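Local coordinates for protein PpBBE-like 1 D396N (Physcomitrella patens subsp. patens, PDB 6EO5) that oxidises cellobiose with a bi-covalently attached flavin, as the single berberine bridge enzyme homologue of the moss and a member of the VAO family, at residues Gln104-Lys109 against Thr113-Ala118; Ala128-Gly133 against Asn301-Ile306; Trp156-Arg161 against Glu268-Gly273; Ala185-Gln188 against Leu193-Ala196. One frame throughout, in Å; residues are numbered along the deposited sequence.

The four contacts range from mainly backbone hydrogen bonding to packing with no hydrogen bond across the segments. Contact 1, partly buried, is a β-hairpin held by main-chain hydrogen bonds. Contact 2 touches it directly, since F105 and Y107 rest on the helix that carries W130, yet it joins its two helices mainly by apolar packing. Contact 3, buried, meets contact 2 through L305 on T270 and W302 on S159; it packs F158 against a strand while W156 binds the flavin. Contact 4, also buried, lies apart, about 29 Å from contact 2 between centres; it reaches the same sheet as contact 1, but there a tyrosine face packs on the chain where a strand gives way to a helix.

Contact 1 (Gln104-Lys109 against Thr113-Ala118); sequences QFSYNK and TAVVGA
S106 and V115 face each other in the middle of an antiparallel β-hairpin, where strands 105-108 and 113-117 run at 172° to one another. They form a hydrogen-bonded pair: V115 N reaches S106 O at 2.8 Å, and S106 N answers to V115 O at 3.2 Å. N108 and T113 make the next such pair towards the turn. Here N108 N gives a bond of 2.8 Å to T113 O, whereas the return bond from T113 N to N108 O is weak. At the open end G117 N donates to Q104 O (2.9 Å). Several acceptors also receive CA-H groups, among them V115 O from F105 CA and S106 O from A114 CA. A114 and V116 are backbone-bonded to F213 and F211 of strand 207-217, which extends the hairpin into the larger sheet. F105, Y107, A114 and V116 share one face; there F105, A114 and V116 meet helix 122-133. The opposite face carries S106, N108, T113 and V115, and N108 OD1 accepts from A111 N in the turn. Q104, bent at chi2 (-93°), folds its amide back over the glycine: NE2 is bonded to Q210 OE1, and OE1 lies 3.4 Å from G117 CA.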
# COMPACT_ATOMS: atom_id res chain seq x y z
N GLN A 104 7.25 14.29 12.33
CA GLN A 104 8.09 14.02 13.49
C GLN A 104 8.87 12.73 13.28
O GLN A 104 8.31 11.72 12.83
CB GLN A 104 7.26 13.98 14.78
CG GLN A 104 6.15 12.93 14.87
CD GLN A 104 4.77 13.45 14.42
OE1 GLN A 104 4.66 14.20 13.44
NE2 GLN A 104 3.73 13.05 15.14
N PHE A 105 10.17 12.77 13.57
CA PHE A 105 11.04 11.61 13.39
C PHE A 105 11.97 11.48 14.59
O PHE A 105 12.46 12.48 15.12
CB PHE A 105 11.86 11.72 12.09
CG PHE A 105 12.76 10.54 11.84
CD1 PHE A 105 12.26 9.40 11.22
CD2 PHE A 105 14.08 10.56 12.23
CE1 PHE A 105 13.08 8.30 10.99
CE2 PHE A 105 14.91 9.47 12.00
CZ PHE A 105 14.42 8.34 11.39
N SER A 106 12.19 10.24 15.02
CA SER A 106 13.20 9.94 16.02
C SER A 106 13.48 8.44 16.00
O SER A 106 12.56 7.65 15.80
CB SER A 106 12.77 10.39 17.42
OG SER A 106 11.73 9.58 17.93
N TYR A 107 14.75 8.07 16.16
CA TYR A 107 15.20 6.69 16.12
C TYR A 107 15.77 6.32 17.48
O TYR A 107 16.55 7.07 18.06
CB TYR A 107 16.26 6.50 15.01
CG TYR A 107 17.07 5.21 15.09
CD1 TYR A 107 16.45 3.98 15.26
CD2 TYR A 107 18.46 5.23 14.96
CE1 TYR A 107 17.19 2.81 15.33
CE2 TYR A 107 19.21 4.06 15.03
CZ TYR A 107 18.57 2.85 15.21
OH TYR A 107 19.29 1.68 15.28
N ASN A 108 15.35 5.17 18.01
CA ASN A 108 15.86 4.66 19.28
C ASN A 108 16.71 3.43 18.98
O ASN A 108 16.18 2.34 18.75
CB ASN A 108 14.71 4.34 20.23
CG ASN A 108 15.18 3.90 21.60
OD1 ASN A 108 16.23 3.27 21.74
ND2 ASN A 108 14.41 4.24 22.62
N LYS A 109 18.03 3.61 18.98
CA LYS A 109 18.93 2.53 18.55
C LYS A 109 18.86 1.34 19.49
O LYS A 109 18.84 0.19 19.05
CB LYS A 109 20.36 3.05 18.45
CG LYS A 109 21.36 1.98 18.01
CD LYS A 109 22.79 2.49 18.04
CE LYS A 109 23.78 1.37 17.79
NZ LYS A 109 25.01 1.86 17.11
N THR A 113 13.45 0.91 17.56
CA THR A 113 12.17 1.50 17.21
C THR A 113 12.40 2.90 16.64
O THR A 113 13.47 3.48 16.79
CB THR A 113 11.21 1.59 18.41
OG1 THR A 113 11.59 2.67 19.27
CG2 THR A 113 11.22 0.29 19.20
N ALA A 114 11.37 3.42 15.97
CA ALA A 114 11.40 4.78 15.46
C ALA A 114 10.01 5.37 15.57
O ALA A 114 9.01 4.64 15.53
CB ALA A 114 11.91 4.85 14.01
N VAL A 115 9.94 6.69 15.71
CA VAL A 115 8.67 7.42 15.73
C VAL A 115 8.53 8.14 14.40
O VAL A 115 9.43 8.89 14.00
CB VAL A 115 8.60 8.40 16.90
CG1 VAL A 115 7.35 9.27 16.77
CG2 VAL A 115 8.59 7.66 18.21
N VAL A 116 7.41 7.92 13.72
CA VAL A 116 7.17 8.49 12.39
C VAL A 116 5.82 9.20 12.41
O VAL A 116 4.82 8.62 12.86
CB VAL A 116 7.20 7.41 11.29
CG1 VAL A 116 7.02 8.02 9.93
CG2 VAL A 116 8.51 6.66 11.35
N GLY A 117 5.80 10.45 11.95
CA GLY A 117 4.55 11.17 11.84
C GLY A 117 3.76 10.77 10.60
O GLY A 117 4.32 10.40 9.58
N ALA A 118 2.43 10.89 10.69
CA ALA A 118 1.55 10.33 9.68
C ALA A 118 1.63 11.05 8.33
O ALA A 118 0.98 10.64 7.37
CB ALA A 118 0.10 10.34 10.17

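Contact 2 (Ala128-Gly133 against Asn301-Ile306); sequences ALWNAG and NWIQLI
An apolar, partly buried helix-to-helix contact sets W130 of helix 122-133 on the first turn of helix 302-308. The first helix is next in the chain after the hairpin of contact 1; the second directly follows strand 294-300, an outermost strand of the seven-stranded antiparallel sheet. With CG anti to the backbone N (chi1 177°), W130 sends its ring system out from its own helix and across to the other. The five-membered ring takes I303 over one face: I303 CB stands 3.7 Å from its centroid, a CH-pi contact, and I303 CG2 comes 3.5 Å from W130 NE1. The six-membered ring meets the start of the helix, with W130 CZ3 3.4 Å from W302 CB. The ring of W302 itself turns elsewhere, where its NE1 makes a weak bond to T136 OG1. N301 touches W130 CZ2 through CG at 4.0 Å, but serves mainly as N-cap: its side-chain OD1 accepts from Q304 N (2.9 Å), while its backbone N donates to Q304 OE1, a capping box. With the box engaging N301 N and Q304 N, mostly carbon atoms are turned to W130, so this join rests on apolar and CH-pi contact.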
# COMPACT_ATOMS: atom_id res chain seq x y z
N ALA A 128 15.69 9.08 6.06
CA ALA A 128 15.83 9.39 7.48
C ALA A 128 16.28 8.17 8.27
O ALA A 128 17.15 8.28 9.14
CB ALA A 128 14.52 9.94 8.03
N LEU A 129 15.70 7.01 7.99
CA LEU A 129 16.03 5.80 8.74
C LEU A 129 17.42 5.28 8.39
O LEU A 129 18.09 4.67 9.24
CB LEU A 129 14.98 4.72 8.49
CG LEU A 129 13.63 4.89 9.21
CD1 LEU A 129 12.60 3.91 8.65
CD2 LEU A 129 13.80 4.67 10.70
N TRP A 130 17.86 5.49 7.15
CA TRP A 130 19.21 5.07 6.76
C TRP A 130 20.27 5.95 7.41
O TRP A 130 21.20 5.45 8.05
CB TRP A 130 19.32 5.12 5.23
CG TRP A 130 20.67 4.77 4.70
CD1 TRP A 130 21.53 5.61 4.08
CD2 TRP A 130 21.30 3.49 4.74
NE1 TRP A 130 22.67 4.93 3.72
CE2 TRP A 130 22.56 3.63 4.11
CE3 TRP A 130 20.93 2.23 5.23
CZ2 TRP A 130 23.45 2.56 3.96
CZ3 TRP A 130 21.83 1.16 5.09
CH2 TRP A 130 23.08 1.34 4.46
N ASN A 131 20.11 7.27 7.27
CA ASN A 131 21.02 8.22 7.89
C ASN A 131 21.07 8.06 9.41
O ASN A 131 22.13 8.23 10.02
CB ASN A 131 20.61 9.65 7.53
CG ASN A 131 20.85 9.98 6.06
OD1 ASN A 131 21.62 9.31 5.37
ND2 ASN A 131 20.19 11.03 5.57
N ALA A 132 19.93 7.76 10.04
CA ALA A 132 19.91 7.74 11.50
C ALA A 132 20.67 6.56 12.06
O ALA A 132 21.33 6.70 13.10
CB ALA A 132 18.47 7.74 12.01
N GLY A 133 20.60 5.40 11.41
CA GLY A 133 21.18 4.19 11.99
C GLY A 133 21.32 3.00 11.06
O GLY A 133 21.46 1.87 11.53
N ASN A 301 24.23 -1.07 -1.30
CA ASN A 301 23.79 -0.83 0.07
C ASN A 301 22.29 -0.54 0.05
O ASN A 301 21.67 -0.44 -1.01
CB ASN A 301 24.60 0.29 0.73
CG ASN A 301 24.34 1.66 0.13
OD1 ASN A 301 23.21 2.03 -0.19
ND2 ASN A 301 25.41 2.43 -0.00
N TRP A 302 21.71 -0.36 1.24
CA TRP A 302 20.26 -0.32 1.34
C TRP A 302 19.67 0.90 0.63
O TRP A 302 18.70 0.78 -0.13
CB TRP A 302 19.81 -0.38 2.80
CG TRP A 302 18.31 -0.45 2.92
CD1 TRP A 302 17.46 0.54 3.36
CD2 TRP A 302 17.48 -1.56 2.56
NE1 TRP A 302 16.16 0.10 3.31
CE2 TRP A 302 16.14 -1.18 2.82
CE3 TRP A 302 17.74 -2.84 2.05
CZ2 TRP A 302 15.06 -2.04 2.58
CZ3 TRP A 302 16.66 -3.69 1.82
CH2 TRP A 302 15.34 -3.28 2.09
N ILE A 303 20.24 2.09 0.86
CA ILE A 303 19.65 3.29 0.26
C ILE A 303 19.86 3.31 -1.25
O ILE A 303 19.09 3.95 -1.97
CB ILE A 303 20.19 4.56 0.95
CG1 ILE A 303 19.16 5.69 0.85
CG2 ILE A 303 21.56 5.00 0.40
CD1 ILE A 303 17.95 5.47 1.75
N GLN A 304 20.88 2.59 -1.75
CA GLN A 304 21.01 2.40 -3.19
C GLN A 304 19.93 1.47 -3.71
O GLN A 304 19.48 1.62 -4.85
CB GLN A 304 22.38 1.82 -3.53
CG GLN A 304 23.52 2.79 -3.42
CD GLN A 304 24.85 2.12 -3.69
OE1 GLN A 304 25.22 1.17 -3.00
NE2 GLN A 304 25.55 2.58 -4.72
N LEU A 305 19.56 0.47 -2.91
CA LEU A 305 18.54 -0.48 -3.33
C LEU A 305 17.19 0.22 -3.50
O LEU A 305 16.48 -0.01 -4.49
CB LEU A 305 18.44 -1.62 -2.31
CG LEU A 305 17.25 -2.49 -2.72
CD1 LEU A 305 17.70 -3.58 -3.67
CD2 LEU A 305 16.48 -3.03 -1.52
N ILE A 306 16.85 1.11 -2.56
CA ILE A 306 15.66 1.93 -2.67
C ILE A 306 15.67 2.71 -3.98
O ILE A 306 14.65 2.85 -4.65
CB ILE A 306 15.56 2.87 -1.46
CG1 ILE A 306 15.59 2.06 -0.17
CG2 ILE A 306 14.30 3.70 -1.53
CD1 ILE A 306 14.41 1.15 -0.02

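Contact 3 (Trp156-Arg161 against Glu268-Gly273); sequences WGFSSR and EGTYLG. With FAD (flavin-adenine dinucleotide), chain C.
F158 presses its CB and ring against T270, the two side chains crossing at about a right angle. F158 CB lies 3.5 Å from T270 OG1, and T270 CB is as near to F158 O, so the threonine is seated against both side chain and backbone. Two residues earlier in the strand, E268 O lies 3.7 Å from F158 CE1 and meets the ring obliquely. W156 CZ3 lies over one face of the F158 ring, and N309 touches F158 from a loop. The looser side is different: S159, though buried, and the partly exposed L272 come no closer than 4.6 Å to the facing segment with their side chains; L272, at the centre of an inverse gamma turn, leans on W302, K162 and F163 instead. The contact thus joins a loop of the flavin domain of this VAO-type fold to strand 264-271 of the seven-stranded antiparallel sheet. The same loop reads the flavin: W156 N donates to FAD O2 at 3.0 Å, and FAD N3 donates to W156 O at 2.9 Å, both nearly straight, a two-point grip on the pyrimidine edge of the isoalloxazine. S160 OG accepts from G157 N at 2.8 Å, bracing the turn that follows W156, and W156 NE1 is tied to L367 O.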
# COMPACT_ATOMS: atom_id res chain seq x y z
N TRP A 156 3.48 -4.17 1.49
CA TRP A 156 4.41 -5.19 1.04
C TRP A 156 5.55 -4.49 0.31
O TRP A 156 5.30 -3.65 -0.56
CB TRP A 156 3.72 -6.18 0.11
CG TRP A 156 4.53 -7.39 -0.30
CD1 TRP A 156 4.39 -8.68 0.16
CD2 TRP A 156 5.57 -7.44 -1.29
NE1 TRP A 156 5.30 -9.51 -0.46
CE2 TRP A 156 6.03 -8.77 -1.35
CE3 TRP A 156 6.16 -6.48 -2.13
CZ2 TRP A 156 7.05 -9.17 -2.22
CZ3 TRP A 156 7.18 -6.88 -2.98
CH2 TRP A 156 7.61 -8.21 -3.02
N GLY A 157 6.79 -4.83 0.67
CA GLY A 157 7.95 -4.29 0.00
C GLY A 157 9.00 -5.36 -0.21
O GLY A 157 8.81 -6.52 0.16
N PHE A 158 10.13 -4.96 -0.80
CA PHE A 158 11.16 -5.92 -1.16
C PHE A 158 12.04 -6.38 -0.00
O PHE A 158 13.03 -7.07 -0.25
CB PHE A 158 12.03 -5.36 -2.28
CG PHE A 158 11.38 -5.42 -3.59
CD1 PHE A 158 11.11 -6.65 -4.17
CD2 PHE A 158 10.97 -4.27 -4.22
CE1 PHE A 158 10.48 -6.72 -5.39
CE2 PHE A 158 10.34 -4.34 -5.45
CZ PHE A 158 10.09 -5.56 -6.03
N SER A 159 11.72 -6.05 1.25
CA SER A 159 12.29 -6.80 2.37
C SER A 159 11.22 -7.43 3.25
O SER A 159 11.53 -7.91 4.35
CB SER A 159 13.23 -5.92 3.21
OG SER A 159 12.58 -4.81 3.78
N SER A 160 9.97 -7.50 2.76
CA SER A 160 8.85 -7.93 3.60
C SER A 160 8.89 -9.42 3.92
O SER A 160 8.35 -9.83 4.95
CB SER A 160 7.51 -7.59 2.94
OG SER A 160 7.18 -6.22 3.08
N ARG A 161 9.51 -10.25 3.07
CA ARG A 161 9.54 -11.68 3.37
C ARG A 161 10.52 -12.00 4.49
O ARG A 161 10.43 -13.06 5.11
CB ARG A 161 9.85 -12.48 2.09
CG ARG A 161 8.72 -12.35 1.04
CD ARG A 161 8.88 -13.25 -0.19
NE ARG A 161 8.52 -14.65 0.06
CZ ARG A 161 9.42 -15.62 0.29
NH1 ARG A 161 10.71 -15.32 0.30
NH2 ARG A 161 9.02 -16.87 0.49
N GLU A 268 11.72 -9.54 -10.63
CA GLU A 268 12.56 -8.58 -9.94
C GLU A 268 12.59 -8.90 -8.45
O GLU A 268 11.57 -9.30 -7.88
CB GLU A 268 12.08 -7.15 -10.17
CG GLU A 268 13.02 -6.13 -9.54
CD GLU A 268 12.59 -4.69 -9.76
OE1 GLU A 268 11.45 -4.48 -10.24
OE2 GLU A 268 13.41 -3.78 -9.45
N GLY A 269 13.75 -8.74 -7.82
CA GLY A 269 13.84 -9.12 -6.42
C GLY A 269 15.03 -8.53 -5.70
O GLY A 269 15.98 -8.02 -6.30
N THR A 270 14.97 -8.62 -4.37
CA THR A 270 16.02 -8.15 -3.49
C THR A 270 16.43 -9.29 -2.57
O THR A 270 15.57 -9.93 -1.94
CB THR A 270 15.55 -6.95 -2.67
OG1 THR A 270 15.23 -5.87 -3.57
CG2 THR A 270 16.64 -6.51 -1.69
N TYR A 271 17.74 -9.54 -2.49
CA TYR A 271 18.33 -10.59 -1.66
C TYR A 271 19.12 -9.93 -0.54
O TYR A 271 20.04 -9.14 -0.80
CB TYR A 271 19.22 -11.50 -2.50
CG TYR A 271 20.06 -12.46 -1.69
CD1 TYR A 271 19.51 -13.20 -0.65
CD2 TYR A 271 21.41 -12.64 -1.98
CE1 TYR A 271 20.28 -14.08 0.09
CE2 TYR A 271 22.20 -13.52 -1.25
CZ TYR A 271 21.63 -14.24 -0.22
OH TYR A 271 22.41 -15.12 0.51
N LEU A 272 18.75 -10.25 0.70
CA LEU A 272 19.46 -9.74 1.88
C LEU A 272 20.72 -10.57 2.13
O LEU A 272 20.81 -11.39 3.05
CB LEU A 272 18.54 -9.76 3.09
CG LEU A 272 17.30 -8.88 2.97
CD1 LEU A 272 16.38 -9.12 4.15
CD2 LEU A 272 17.69 -7.42 2.90
N GLY A 273 21.72 -10.34 1.28
CA GLY A 273 22.90 -11.18 1.28
C GLY A 273 23.86 -10.71 0.21
O GLY A 273 23.59 -9.76 -0.53
PA FAD C . -3.97 8.03 0.87
O1A FAD C . -4.83 8.16 -0.38
O2A FAD C . -3.59 9.38 1.42
O5B FAD C . -4.62 7.10 2.01
C5B FAD C . -5.31 5.91 1.70
C4B FAD C . -6.40 5.63 2.73
O4B FAD C . -5.86 5.71 4.04
C3B FAD C . -7.53 6.64 2.67
O3B FAD C . -8.72 6.00 3.05
C2B FAD C . -7.14 7.63 3.73
O2B FAD C . -8.26 8.33 4.23
C1B FAD C . -6.49 6.74 4.78
N9A FAD C . -5.54 7.54 5.58
C8A FAD C . -4.51 8.33 5.11
N7A FAD C . -3.89 8.91 6.15
C5A FAD C . -4.50 8.51 7.29
C6A FAD C . -4.27 8.82 8.62
N6A FAD C . -3.29 9.65 8.95
N1A FAD C . -5.07 8.26 9.60
C2A FAD C . -6.09 7.41 9.24
N3A FAD C . -6.32 7.11 7.91
C4A FAD C . -5.54 7.66 6.95
N1 FAD C . 1.25 -0.90 -1.95
C2 FAD C . 2.13 -1.83 -1.40
O2 FAD C . 1.82 -2.57 -0.44
N3 FAD C . 3.42 -1.91 -1.91
C4 FAD C . 3.81 -1.11 -2.96
O4 FAD C . 4.96 -1.20 -3.39
C4X FAD C . 2.93 -0.19 -3.52
N5 FAD C . 3.35 0.64 -4.53
C5X FAD C . 2.60 1.75 -4.86
C6 FAD C . 3.09 2.66 -5.79
C7 FAD C . 2.44 3.87 -6.08
C7M FAD C . 3.02 4.84 -7.08
C8 FAD C . 1.18 4.10 -5.48
C8M FAD C . 0.36 5.32 -5.83
C9 FAD C . 0.65 3.12 -4.61
C9A FAD C . 1.35 1.95 -4.27
N10 FAD C . 0.83 0.95 -3.45
C10 FAD C . 1.65 -0.06 -2.98
C1' FAD C . -0.52 1.07 -2.81
C2' FAD C . -0.37 1.81 -1.49
O2' FAD C . 0.11 0.99 -0.45
C3' FAD C . -1.73 2.35 -1.09
O3' FAD C . -2.13 3.20 -2.14
C4' FAD C . -1.63 3.09 0.24
O4' FAD C . -2.86 2.96 0.92
C5' FAD C . -1.26 4.56 0.03
O5' FAD C . -1.28 5.32 1.21
P FAD C . -1.30 6.93 1.09
O1P FAD C . -1.17 7.54 2.47
O2P FAD C . -0.29 7.48 0.12
O3P FAD C . -2.70 7.20 0.34

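Contact 4 (Ala185-Gln188 against Leu193-Ala196); sequences ANAQ and LYFA
The Y194 ring lies flat against the chain of N186 and A187, which crosses one of its faces. N186 CA stands 3.6 Å from the ring centroid, only 16° off the normal, in a CH-pi contact. Along the same face the N186 carbonyl carbon comes 3.4 Å from Y194 CD2, and A187 N comes 3.6 Å from Y194 CE2; this peptide group lies over the ring, nearly parallel to it and offset toward the rim. R198, one helical turn on, makes a cation-pi contact with the same ring, and the hydroxyl at its far end is hydrogen-bonded to I170 O. Y194 holds CG anti to its own N (chi1 -178°), which carries the ring out from the helix onto the N186-A187 backbone. Closer to the helix, A185 CB fits against Y194 CB at 3.9 Å and L193 CB at 4.2 Å, a small apolar patch, while L193 also rests on L175 and W456. No hydrogen bond crosses between the two segments. The polar group of N186 is turned away from the ring: its ND2 is bonded to E172 OE1, and its OD1 accepts from K189 N as well as from Q188 N (2.8 Å), the latter on a lone pair and in the carbonyl plane. This second bond defines an Asx turn, here found in the connection between strand 182-186 and helix 191-200, whose Y194 packs back on the end of that strand.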
# COMPACT_ATOMS: atom_id res chain seq x y z
N ALA A 185 -2.88 3.43 21.09
CA ALA A 185 -3.18 2.02 20.87
C ALA A 185 -1.88 1.26 20.68
O ALA A 185 -1.05 1.64 19.86
CB ALA A 185 -4.08 1.84 19.64
N ASN A 186 -1.72 0.18 21.45
CA ASN A 186 -0.58 -0.73 21.34
C ASN A 186 -0.99 -2.06 21.96
O ASN A 186 -2.16 -2.27 22.30
CB ASN A 186 0.67 -0.16 22.00
CG ASN A 186 0.41 0.29 23.43
OD1 ASN A 186 -0.01 -0.49 24.29
ND2 ASN A 186 0.67 1.57 23.68
N ALA A 187 -0.01 -2.96 22.13
CA ALA A 187 -0.32 -4.28 22.67
C ALA A 187 -0.88 -4.22 24.10
O ALA A 187 -1.47 -5.21 24.56
CB ALA A 187 0.92 -5.17 22.63
N GLN A 188 -0.73 -3.10 24.80
CA GLN A 188 -1.28 -2.94 26.14
C GLN A 188 -2.52 -2.06 26.16
O GLN A 188 -3.60 -2.52 26.56
CB GLN A 188 -0.22 -2.38 27.10
CG GLN A 188 0.73 -3.44 27.62
CD GLN A 188 1.67 -3.96 26.55
OE1 GLN A 188 2.33 -3.18 25.85
NE2 GLN A 188 1.74 -5.29 26.42
N LEU A 193 -8.62 -1.31 19.33
CA LEU A 193 -8.21 -0.33 18.33
C LEU A 193 -6.88 -0.71 17.70
O LEU A 193 -6.66 -0.49 16.50
CB LEU A 193 -8.14 1.05 18.99
CG LEU A 193 -7.96 2.26 18.09
CD1 LEU A 193 -9.09 2.33 17.11
CD2 LEU A 193 -7.93 3.50 18.95
N TYR A 194 -5.98 -1.30 18.49
CA TYR A 194 -4.67 -1.68 17.97
C TYR A 194 -4.81 -2.82 16.96
O TYR A 194 -4.13 -2.83 15.94
CB TYR A 194 -3.74 -2.06 19.13
CG TYR A 194 -2.33 -2.44 18.74
CD1 TYR A 194 -1.51 -1.56 18.04
CD2 TYR A 194 -1.80 -3.68 19.10
CE1 TYR A 194 -0.20 -1.91 17.69
CE2 TYR A 194 -0.50 -4.04 18.77
CZ TYR A 194 0.29 -3.16 18.06
OH TYR A 194 1.56 -3.54 17.73
N PHE A 195 -5.70 -3.77 17.23
CA PHE A 195 -6.01 -4.82 16.25
C PHE A 195 -6.56 -4.22 14.96
O PHE A 195 -6.13 -4.59 13.85
CB PHE A 195 -7.01 -5.79 16.87
CG PHE A 195 -7.53 -6.83 15.94
CD1 PHE A 195 -8.61 -6.56 15.11
CD2 PHE A 195 -6.99 -8.10 15.94
CE1 PHE A 195 -9.12 -7.52 14.26
CE2 PHE A 195 -7.49 -9.07 15.09
CZ PHE A 195 -8.56 -8.78 14.25
N ALA A 196 -7.50 -3.28 15.07
CA ALA A 196 -8.18 -2.76 13.89
C ALA A 196 -7.23 -2.01 12.96
O ALA A 196 -7.34 -2.12 11.73
CB ALA A 196 -9.34 -1.85 14.30